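Local coordinates for protein protocatechuate decarboxylase (Klebsiella pneumoniae, PDB 5O3M) that probably catalyses decarboxylation of 3,4-dihydroxybenzoate to catechol as a UbiD-family enzyme that depends on prenylated flavin, at residues L420-V425 with D482-W487; F370-Y375 with I387-K392. One frame throughout, in Å; residues are numbered along the deposited sequence.

Interaction 1: residues L420-V425 with D482-W487; sequences LVDEDV and DCTVPW. With 9JE (pentane-1,5-diol), chain H.
Asp-422 and the backbone of Val-485 make the main polar contact between 420-425 and 482-487. Val-485 N donates to OD2 of Asp-422 at 2.8 Å, using the syn lone pair of that oxygen. The bond is fairly straight (160°). CG of Asp-422 stands anti to its carbonyl carbon (chi1 -66°), which carries the carboxylate across to 482-487. One backbone bond joins the parallel strand ends, from Cys-483 N to Leu-420 O (2.9 Å).

Two waters add bridges. One accepts from Asp-422 N and donates to Asp-422 OD2 and Cys-483 O. The other lies between Asp-422 OD1 and Val-485 O.

Within 482-487, an Asx turn shapes the chain where it leaves the strand. OD1 of Asp-482 accepts from Thr-484 N at 2.9 Å on its anti side, tilted 32° from the carboxylate plane. The hydroxyl OG1 of Thr-484 donates to the syn lone pair of the same oxygen at 2.6 Å.

Apolar contact is modest. CG2 of Thr-484 lies 3.8 Å from CB of Leu-420. The Asp-422 and Thr-484 side chains cross at about a right angle.

Residues Asp-422 to Val-425 form a type I beta turn, and pentane-1,5-diol lies beside it. Its C05 is 3.2 Å from Glu-423 OE2, and its C02 is 3.8 Å from Asp-422 CB. Asp-424, Arg-440, Val-485 and Lys-490 complete this pocket.

The contact joins neighbouring parallel strands 417-422 and 475-482 at their C-terminal ends, in the mixed sheet of the UbiD C-terminal domain. Helix 430-439 packs on Val-421 and Cys-483, whereas helix 400-411 packs on Leu-420 and Thr-484.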
ATOM      1  N   LEU A 420       2.890   0.231 -21.029  1.00 33.38           N
ATOM      2  CA  LEU A 420       3.806   1.185 -21.631  1.00 31.81           C
ATOM      3  C   LEU A 420       5.094   0.468 -21.988  1.00 28.22           C
ATOM      4  O   LEU A 420       5.671  -0.217 -21.136  1.00 28.57           O
ATOM      5  CB  LEU A 420       4.105   2.339 -20.670  1.00 28.87           C
ATOM      6  CG  LEU A 420       2.881   3.074 -20.163  1.00 25.99           C
ATOM      7  CD1 LEU A 420       3.274   3.940 -18.982  1.00 21.60           C
ATOM      8  CD2 LEU A 420       2.318   3.931 -21.278  1.00 27.13           C
ATOM      9  N   VAL A 421       5.543   0.622 -23.244  1.00 25.86           N
ATOM     10  CA  VAL A 421       6.781   0.003 -23.700  1.00 23.83           C
ATOM     11  C   VAL A 421       7.563   0.977 -24.573  1.00 24.91           C
ATOM     12  O   VAL A 421       7.024   1.949 -25.109  1.00 24.28           O
ATOM     13  CB  VAL A 421       6.533  -1.319 -24.464  1.00 30.44           C
ATOM     14  CG1 VAL A 421       5.788  -2.320 -23.584  1.00 22.36           C
ATOM     15  CG2 VAL A 421       5.789  -1.060 -25.797  1.00 29.22           C
ATOM     16  N   ASP A 422       8.849   0.675 -24.738  1.00 28.83           N
ATOM     17  CA  ASP A 422       9.757   1.489 -25.535  1.00 24.77           C
ATOM     18  C   ASP A 422       9.704   1.097 -27.009  1.00 25.53           C
ATOM     19  O   ASP A 422       9.047   0.130 -27.391  1.00 29.01           O
ATOM     20  CB  ASP A 422      11.177   1.363 -24.985  1.00 38.30           C
ATOM     21  CG  ASP A 422      11.299   1.962 -23.618  1.00 33.78           C
ATOM     22  OD1 ASP A 422      11.118   3.189 -23.540  1.00 30.43           O
ATOM     23  OD2 ASP A 422      11.520   1.210 -22.644  1.00 33.88           O
ATOM     24  N   GLU A 423      10.440   1.841 -27.843  1.00 27.20           N
ATOM     25  CA  GLU A 423      10.334   1.682 -29.285  1.00 35.53           C
ATOM     26  C   GLU A 423      10.989   0.409 -29.799  1.00 33.07           C
ATOM     27  O   GLU A 423      10.835   0.113 -30.982  1.00 32.79           O
ATOM     28  CB  GLU A 423      10.935   2.887 -30.014  1.00 33.04           C
ATOM     29  CG  GLU A 423      12.453   2.972 -29.949  1.00 35.94           C
ATOM     30  CD  GLU A 423      12.965   3.769 -28.746  1.00 39.92           C
ATOM     31  OE1 GLU A 423      12.228   3.941 -27.748  1.00 38.92           O
ATOM     32  OE2 GLU A 423      14.125   4.223 -28.808  1.00 43.81           O
ATOM     33  N   ASP A 424      11.689  -0.357 -28.955  1.00 32.25           N
ATOM     34  CA  ASP A 424      12.283  -1.624 -29.378  1.00 27.13           C
ATOM     35  C   ASP A 424      11.441  -2.832 -28.974  1.00 26.40           C
ATOM     36  O   ASP A 424      11.936  -3.963 -28.989  1.00 32.68           O
ATOM     37  CB  ASP A 424      13.713  -1.767 -28.832  1.00 32.19           C
ATOM     38  CG  ASP A 424      13.764  -1.736 -27.305  1.00 33.06           C
ATOM     39  OD1 ASP A 424      12.723  -1.418 -26.683  1.00 32.16           O
ATOM     40  OD2 ASP A 424      14.833  -2.037 -26.726  1.00 35.43           O
ATOM     41  N   VAL A 425      10.186  -2.620 -28.596  1.00 30.48           N
ATOM     42  CA  VAL A 425       9.272  -3.700 -28.240  1.00 29.59           C
ATOM     43  C   VAL A 425       8.154  -3.716 -29.267  1.00 29.07           C
ATOM     44  O   VAL A 425       7.554  -2.675 -29.552  1.00 28.19           O
ATOM     45  CB  VAL A 425       8.687  -3.534 -26.823  1.00 31.20           C
ATOM     46  CG1 VAL A 425       7.779  -4.728 -26.499  1.00 28.01           C
ATOM     47  CG2 VAL A 425       9.790  -3.364 -25.753  1.00 29.03           C
ATOM     48  N   ASP A 482       4.026   0.166 -16.229  1.00 24.00           N
ATOM     49  CA  ASP A 482       5.107   0.892 -16.882  1.00 23.18           C
ATOM     50  C   ASP A 482       6.268  -0.070 -17.120  1.00 32.91           C
ATOM     51  O   ASP A 482       7.024  -0.389 -16.196  1.00 27.76           O
ATOM     52  CB  ASP A 482       5.565   2.084 -16.057  1.00 24.41           C
ATOM     53  CG  ASP A 482       6.701   2.853 -16.741  1.00 35.27           C
ATOM     54  OD1 ASP A 482       7.049   2.513 -17.910  1.00 34.03           O
ATOM     55  OD2 ASP A 482       7.239   3.791 -16.111  1.00 32.27           O
ATOM     56  N   CYS A 483       6.438  -0.492 -18.377  1.00 23.43           N
ATOM     57  CA  CYS A 483       7.544  -1.344 -18.792  1.00 23.37           C
ATOM     58  C   CYS A 483       8.523  -0.600 -19.706  1.00 28.86           C
ATOM     59  O   CYS A 483       9.212  -1.212 -20.526  1.00 31.11           O
ATOM     60  CB  CYS A 483       6.997  -2.610 -19.459  1.00 30.06           C
ATOM     61  SG  CYS A 483       5.656  -3.439 -18.446  1.00 28.57           S
ATOM     62  N   THR A 484       8.590   0.728 -19.583  1.00 27.22           N
ATOM     63  CA  THR A 484       9.651   1.502 -20.218  1.00 26.07           C
ATOM     64  C   THR A 484      10.887   1.500 -19.318  1.00 31.76           C
ATOM     65  O   THR A 484      10.780   1.509 -18.087  1.00 34.91           O
ATOM     66  CB  THR A 484       9.186   2.936 -20.511  1.00 24.03           C
ATOM     67  OG1 THR A 484       8.999   3.663 -19.285  1.00 26.05           O
ATOM     68  CG2 THR A 484       7.842   2.904 -21.276  1.00 20.60           C
ATOM     69  N   VAL A 485      12.056   1.437 -19.939  1.00 27.55           N
ATOM     70  CA  VAL A 485      13.309   1.515 -19.185  1.00 24.37           C
ATOM     71  C   VAL A 485      13.431   2.910 -18.573  1.00 30.69           C
ATOM     72  O   VAL A 485      13.198   3.915 -19.275  1.00 28.04           O
ATOM     73  CB  VAL A 485      14.506   1.212 -20.106  1.00 28.35           C
ATOM     74  CG1 VAL A 485      15.816   1.358 -19.348  1.00 27.87           C
ATOM     75  CG2 VAL A 485      14.375  -0.180 -20.756  1.00 25.59           C
ATOM     76  N   PRO A 486      13.751   3.039 -17.280  1.00 33.13           N
ATOM     77  CA  PRO A 486      14.001   4.371 -16.709  1.00 21.27           C
ATOM     78  C   PRO A 486      15.079   5.105 -17.495  1.00 28.52           C
ATOM     79  O   PRO A 486      16.126   4.543 -17.817  1.00 29.16           O
ATOM     80  CB  PRO A 486      14.460   4.062 -15.275  1.00 25.24           C
ATOM     81  CG  PRO A 486      13.838   2.710 -14.951  1.00 22.21           C
ATOM     82  CD  PRO A 486      13.872   1.965 -16.277  1.00 28.83           C
ATOM     83  N   TRP A 487      14.822   6.382 -17.789  1.00 32.22           N
ATOM     84  CA  TRP A 487      15.733   7.154 -18.629  1.00 31.61           C
ATOM     85  C   TRP A 487      17.195   6.961 -18.214  1.00 38.35           C
ATOM     86  O   TRP A 487      18.071   6.721 -19.055  1.00 36.30           O
ATOM     87  CB  TRP A 487      15.349   8.635 -18.590  1.00 35.58           C
ATOM     88  CG  TRP A 487      16.418   9.495 -19.220  1.00 38.82           C
ATOM     89  CD1 TRP A 487      17.397  10.191 -18.569  1.00 35.40           C
ATOM     90  CD2 TRP A 487      16.646   9.697 -20.623  1.00 39.55           C
ATOM     91  NE1 TRP A 487      18.216  10.820 -19.477  1.00 38.22           N
ATOM     92  CE2 TRP A 487      17.782  10.534 -20.744  1.00 35.49           C
ATOM     93  CE3 TRP A 487      16.001   9.253 -21.788  1.00 39.12           C
ATOM     94  CZ2 TRP A 487      18.278  10.951 -21.981  1.00 39.35           C
ATOM     95  CZ3 TRP A 487      16.499   9.665 -23.023  1.00 44.09           C
ATOM     96  CH2 TRP A 487      17.630  10.506 -23.109  1.00 47.12           C
TER
HETATM   97  C02 9JE H 602      14.904   0.891 -24.573  1.00 38.46           C
HETATM   98  C03 9JE H 602      14.969   1.514 -25.956  1.00 33.71           C
HETATM   99  C04 9JE H 602      16.274   1.296 -26.711  1.00 33.57           C
HETATM  100  C05 9JE H 602      15.960   1.639 -28.188  1.00 40.98           C
HETATM  101  C06 9JE H 602      17.232   1.564 -29.023  1.00 40.27           C
HETATM  102  O01 9JE H 602      15.574   1.812 -23.742  1.00 47.47           O
HETATM  103  O07 9JE H 602      18.072   0.647 -28.288  1.00 51.87           O
HETATM  104  O   HOH W   1      10.255  -1.135 -22.920  1.00 28.67           O
HETATM  105  O   HOH W   2      13.068   4.333 -22.070  1.00 29.61           O

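Interaction 2: residues F370-Y375 with I387-K392; sequences FLQNVY and ILQVKK
Strands 371-375 and 387-390 run antiparallel, with axes 4.6 Å apart at an angle of 161°, and form a beta hairpin interrupted by a classic beta bulge. At the bulge, Gln-372 and Asn-373 both face Gln-389. Gln-389 O accepts a short bond from Gln-372 N (2.7 Å) and a weak one from Asn-373 N (3.4 Å). Beyond it, Tyr-375 and Ile-387 form a regular hydrogen-bonded pair.

Leu-371, Val-374, Leu-388 and Val-390 share one face of the sheet. CD1 of Leu-371 reaches CG of Leu-388 at 3.9 Å, and the two side chains meet at a slant. Val-374 and Leu-388 instead lie side by side, touching through CG2 and CD1. Helix 344-366 covers Leu-371 and Val-374, while helix 400-411 meets Leu-388.

Asn-373, Tyr-375, Ile-387 and Gln-389 occupy the other face. OE1 of Gln-389 comes close to CB of Gln-372, while its NE2 bonds to Val-425 O. The ND2 of Asn-373 donates to Ser-111 O, tying this edge strand to another part of the chain.

Phe-370 closes the end of the pair. Its CG is anti to the backbone N (chi1 -175°), which brings the ring over Val-390. CB of Val-390 makes a CH-pi contact 3.9 Å from the ring centroid, offset toward the rim.

Phe-370 O holds two donors. Lys-391 N bonds to it at 3.2 Å. The bent side chain of Gln-372 brings NE2 to the same oxygen at 3.0 Å, approaching from above the carbonyl plane.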
ATOM      1  N   PHE A 370       6.401  11.896 -29.218  1.00 37.65           N
ATOM      2  CA  PHE A 370       6.691  10.940 -28.148  1.00 31.10           C
ATOM      3  C   PHE A 370       6.085   9.564 -28.436  1.00 33.91           C
ATOM      4  O   PHE A 370       6.778   8.543 -28.368  1.00 26.55           O
ATOM      5  CB  PHE A 370       6.184  11.506 -26.812  1.00 27.50           C
ATOM      6  CG  PHE A 370       6.538  10.667 -25.593  1.00 25.47           C
ATOM      7  CD1 PHE A 370       7.857  10.353 -25.296  1.00 30.43           C
ATOM      8  CD2 PHE A 370       5.551  10.252 -24.720  1.00 37.71           C
ATOM      9  CE1 PHE A 370       8.178   9.612 -24.152  1.00 29.29           C
ATOM     10  CE2 PHE A 370       5.851   9.511 -23.580  1.00 33.39           C
ATOM     11  CZ  PHE A 370       7.169   9.189 -23.299  1.00 28.13           C
ATOM     12  N   LEU A 371       4.799   9.509 -28.776  1.00 33.50           N
ATOM     13  CA  LEU A 371       4.178   8.219 -29.053  1.00 33.06           C
ATOM     14  C   LEU A 371       4.669   7.674 -30.397  1.00 34.04           C
ATOM     15  O   LEU A 371       4.667   8.381 -31.408  1.00 33.38           O
ATOM     16  CB  LEU A 371       2.656   8.358 -29.052  1.00 30.70           C
ATOM     17  CG  LEU A 371       1.856   7.058 -29.136  1.00 30.41           C
ATOM     18  CD1 LEU A 371       2.007   6.221 -27.865  1.00 25.21           C
ATOM     19  CD2 LEU A 371       0.399   7.400 -29.359  1.00 33.12           C
ATOM     20  N   GLN A 372       5.117   6.423 -30.407  1.00 30.60           N
ATOM     21  CA  GLN A 372       5.532   5.813 -31.663  1.00 33.08           C
ATOM     22  C   GLN A 372       4.410   5.014 -32.309  1.00 33.75           C
ATOM     23  O   GLN A 372       4.318   4.977 -33.539  1.00 33.63           O
ATOM     24  CB  GLN A 372       6.750   4.910 -31.445  1.00 37.57           C
ATOM     25  CG  GLN A 372       7.939   5.622 -30.795  1.00 37.76           C
ATOM     26  CD  GLN A 372       8.371   6.822 -31.584  1.00 34.20           C
ATOM     27  OE1 GLN A 372       8.879   6.691 -32.689  1.00 39.79           O
ATOM     28  NE2 GLN A 372       8.145   8.008 -31.032  1.00 34.45           N
ATOM     29  N   ASN A 373       3.538   4.415 -31.510  1.00 33.21           N
ATOM     30  CA  ASN A 373       2.372   3.648 -31.942  1.00 35.76           C
ATOM     31  C   ASN A 373       1.497   3.241 -30.757  1.00 33.05           C
ATOM     32  O   ASN A 373       1.898   3.371 -29.657  1.00 34.23           O
ATOM     33  CB  ASN A 373       2.742   2.414 -32.755  1.00 31.53           C
ATOM     34  CG  ASN A 373       1.761   2.131 -33.866  1.00 38.92           C
ATOM     35  OD1 ASN A 373       0.729   2.719 -33.930  1.00 41.23           O
ATOM     36  ND2 ASN A 373       2.087   1.226 -34.716  1.00 30.98           N
ATOM     37  N   VAL A 374       0.297   2.766 -31.039  1.00 29.78           N
ATOM     38  CA  VAL A 374      -0.640   2.302 -30.061  1.00 30.82           C
ATOM     39  C   VAL A 374      -1.422   1.127 -30.604  1.00 33.47           C
ATOM     40  O   VAL A 374      -1.762   1.102 -31.730  1.00 33.90           O
ATOM     41  CB  VAL A 374      -1.555   3.441 -29.589  1.00 29.08           C
ATOM     42  CG1 VAL A 374      -2.137   4.197 -30.742  1.00 25.10           C
ATOM     43  CG2 VAL A 374      -2.586   3.004 -28.590  1.00 25.06           C
ATOM     44  N   TYR A 375      -1.660   0.143 -29.772  1.00 33.75           N
ATOM     45  CA  TYR A 375      -2.404  -0.998 -30.142  1.00 33.13           C
ATOM     46  C   TYR A 375      -3.502  -1.251 -29.147  1.00 37.69           C
ATOM     47  O   TYR A 375      -3.232  -1.484 -27.986  1.00 27.69           O
ATOM     48  CB  TYR A 375      -1.495  -2.198 -30.268  1.00 24.26           C
ATOM     49  CG  TYR A 375      -2.145  -3.517 -30.537  1.00 29.21           C
ATOM     50  CD1 TYR A 375      -3.178  -3.643 -31.419  1.00 32.98           C
ATOM     51  CD2 TYR A 375      -1.698  -4.642 -29.925  1.00 24.74           C
ATOM     52  CE1 TYR A 375      -3.748  -4.844 -31.677  1.00 29.36           C
ATOM     53  CE2 TYR A 375      -2.256  -5.843 -30.176  1.00 29.08           C
ATOM     54  CZ  TYR A 375      -3.284  -5.931 -31.061  1.00 28.78           C
ATOM     55  OH  TYR A 375      -3.857  -7.096 -31.311  1.00 34.50           O
ATOM     56  N   ILE A 387      -1.868  -0.842 -25.419  1.00 33.38           N
ATOM     57  CA  ILE A 387      -0.409  -0.921 -25.454  1.00 27.24           C
ATOM     58  C   ILE A 387       0.088   0.355 -26.113  1.00 26.67           C
ATOM     59  O   ILE A 387      -0.184   0.600 -27.297  1.00 29.46           O
ATOM     60  CB  ILE A 387       0.092  -2.157 -26.232  1.00 32.65           C
ATOM     61  CG1 ILE A 387      -0.792  -3.392 -25.988  1.00 28.89           C
ATOM     62  CG2 ILE A 387       1.556  -2.446 -25.868  1.00 25.77           C
ATOM     63  CD1 ILE A 387      -0.786  -3.811 -24.517  1.00 27.74           C
ATOM     64  N   LEU A 388       0.793   1.187 -25.355  1.00 26.19           N
ATOM     65  CA  LEU A 388       1.387   2.397 -25.905  1.00 28.48           C
ATOM     66  C   LEU A 388       2.882   2.187 -26.079  1.00 31.39           C
ATOM     67  O   LEU A 388       3.580   1.774 -25.139  1.00 31.09           O
ATOM     68  CB  LEU A 388       1.123   3.608 -25.007  1.00 35.96           C
ATOM     69  CG  LEU A 388      -0.211   4.333 -25.206  1.00 40.12           C
ATOM     70  CD1 LEU A 388      -1.388   3.385 -25.025  1.00 32.10           C
ATOM     71  CD2 LEU A 388      -0.298   5.479 -24.233  1.00 34.33           C
ATOM     72  N   GLN A 389       3.377   2.488 -27.266  1.00 35.54           N
ATOM     73  CA  GLN A 389       4.805   2.432 -27.540  1.00 39.47           C
ATOM     74  C   GLN A 389       5.361   3.849 -27.571  1.00 38.63           C
ATOM     75  O   GLN A 389       4.941   4.672 -28.398  1.00 36.51           O
ATOM     76  CB  GLN A 389       5.074   1.714 -28.856  1.00 35.43           C
ATOM     77  CG  GLN A 389       6.525   1.364 -29.101  1.00 29.84           C
ATOM     78  CD  GLN A 389       6.760   1.006 -30.563  1.00 35.20           C
ATOM     79  OE1 GLN A 389       6.439   1.794 -31.446  1.00 34.34           O
ATOM     80  NE2 GLN A 389       7.283  -0.195 -30.821  1.00 26.92           N
ATOM     81  N   VAL A 390       6.309   4.134 -26.681  1.00 27.69           N
ATOM     82  CA  VAL A 390       6.852   5.481 -26.602  1.00 26.55           C
ATOM     83  C   VAL A 390       8.360   5.435 -26.821  1.00 31.91           C
ATOM     84  O   VAL A 390       9.004   4.383 -26.758  1.00 37.64           O
ATOM     85  CB  VAL A 390       6.503   6.165 -25.264  1.00 31.57           C
ATOM     86  CG1 VAL A 390       4.994   6.091 -25.009  1.00 29.69           C
ATOM     87  CG2 VAL A 390       7.253   5.519 -24.114  1.00 27.39           C
ATOM     88  N   LYS A 391       8.921   6.607 -27.098  1.00 35.21           N
ATOM     89  CA  LYS A 391      10.359   6.772 -27.241  1.00 30.71           C
ATOM     90  C   LYS A 391      10.806   7.899 -26.330  1.00 37.34           C
ATOM     91  O   LYS A 391      10.405   9.052 -26.525  1.00 38.11           O
ATOM     92  CB  LYS A 391      10.751   7.092 -28.680  1.00 29.00           C
ATOM     93  CG  LYS A 391      12.230   7.348 -28.833  1.00 32.75           C
ATOM     94  CD  LYS A 391      12.601   7.583 -30.290  1.00 34.06           C
ATOM     95  CE  LYS A 391      14.108   7.729 -30.409  1.00 36.92           C
ATOM     96  NZ  LYS A 391      14.534   8.120 -31.774  1.00 54.51           N
ATOM     97  N   LYS A 392      11.640   7.573 -25.352  1.00 32.22           N
ATOM     98  CA  LYS A 392      12.247   8.599 -24.521  1.00 33.22           C
ATOM     99  C   LYS A 392      13.453   9.154 -25.266  1.00 31.32           C
ATOM    100  O   LYS A 392      14.396   8.418 -25.560  1.00 42.39           O
ATOM    101  CB  LYS A 392      12.626   8.031 -23.154  1.00 33.31           C
ATOM    102  CG  LYS A 392      11.435   7.496 -22.363  1.00 33.36           C
ATOM    103  CD  LYS A 392      11.837   7.002 -20.968  1.00 31.77           C
ATOM    104  CE  LYS A 392      10.626   6.396 -20.231  1.00 24.90           C
ATOM    105  NZ  LYS A 392      11.054   5.557 -19.011  1.00 23.78           N
TER

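From the N terminus, the chain first forms interaction 2, closing a hairpin whose loop is residues 377-384. It then passes through helix 400-411 into strand 417-422. Interaction 1 opens there and closes across the 56 residues between its segments, after helix 430-439 and strand 447-454. The contacts follow in series and neither nest nor cross. Both belong to the same mixed sheet, in the order 371-376, 385-390, 417-422, 475-482, 447-454. Strands 385-390 and 417-422 are neighbours, so the hairpin and the parallel pair join directly: Val-421 O lies 2.8 Å from Val-390 N. Lys-392 NZ adds a second link, bonding to Val-485 O and Thr-484 OG1.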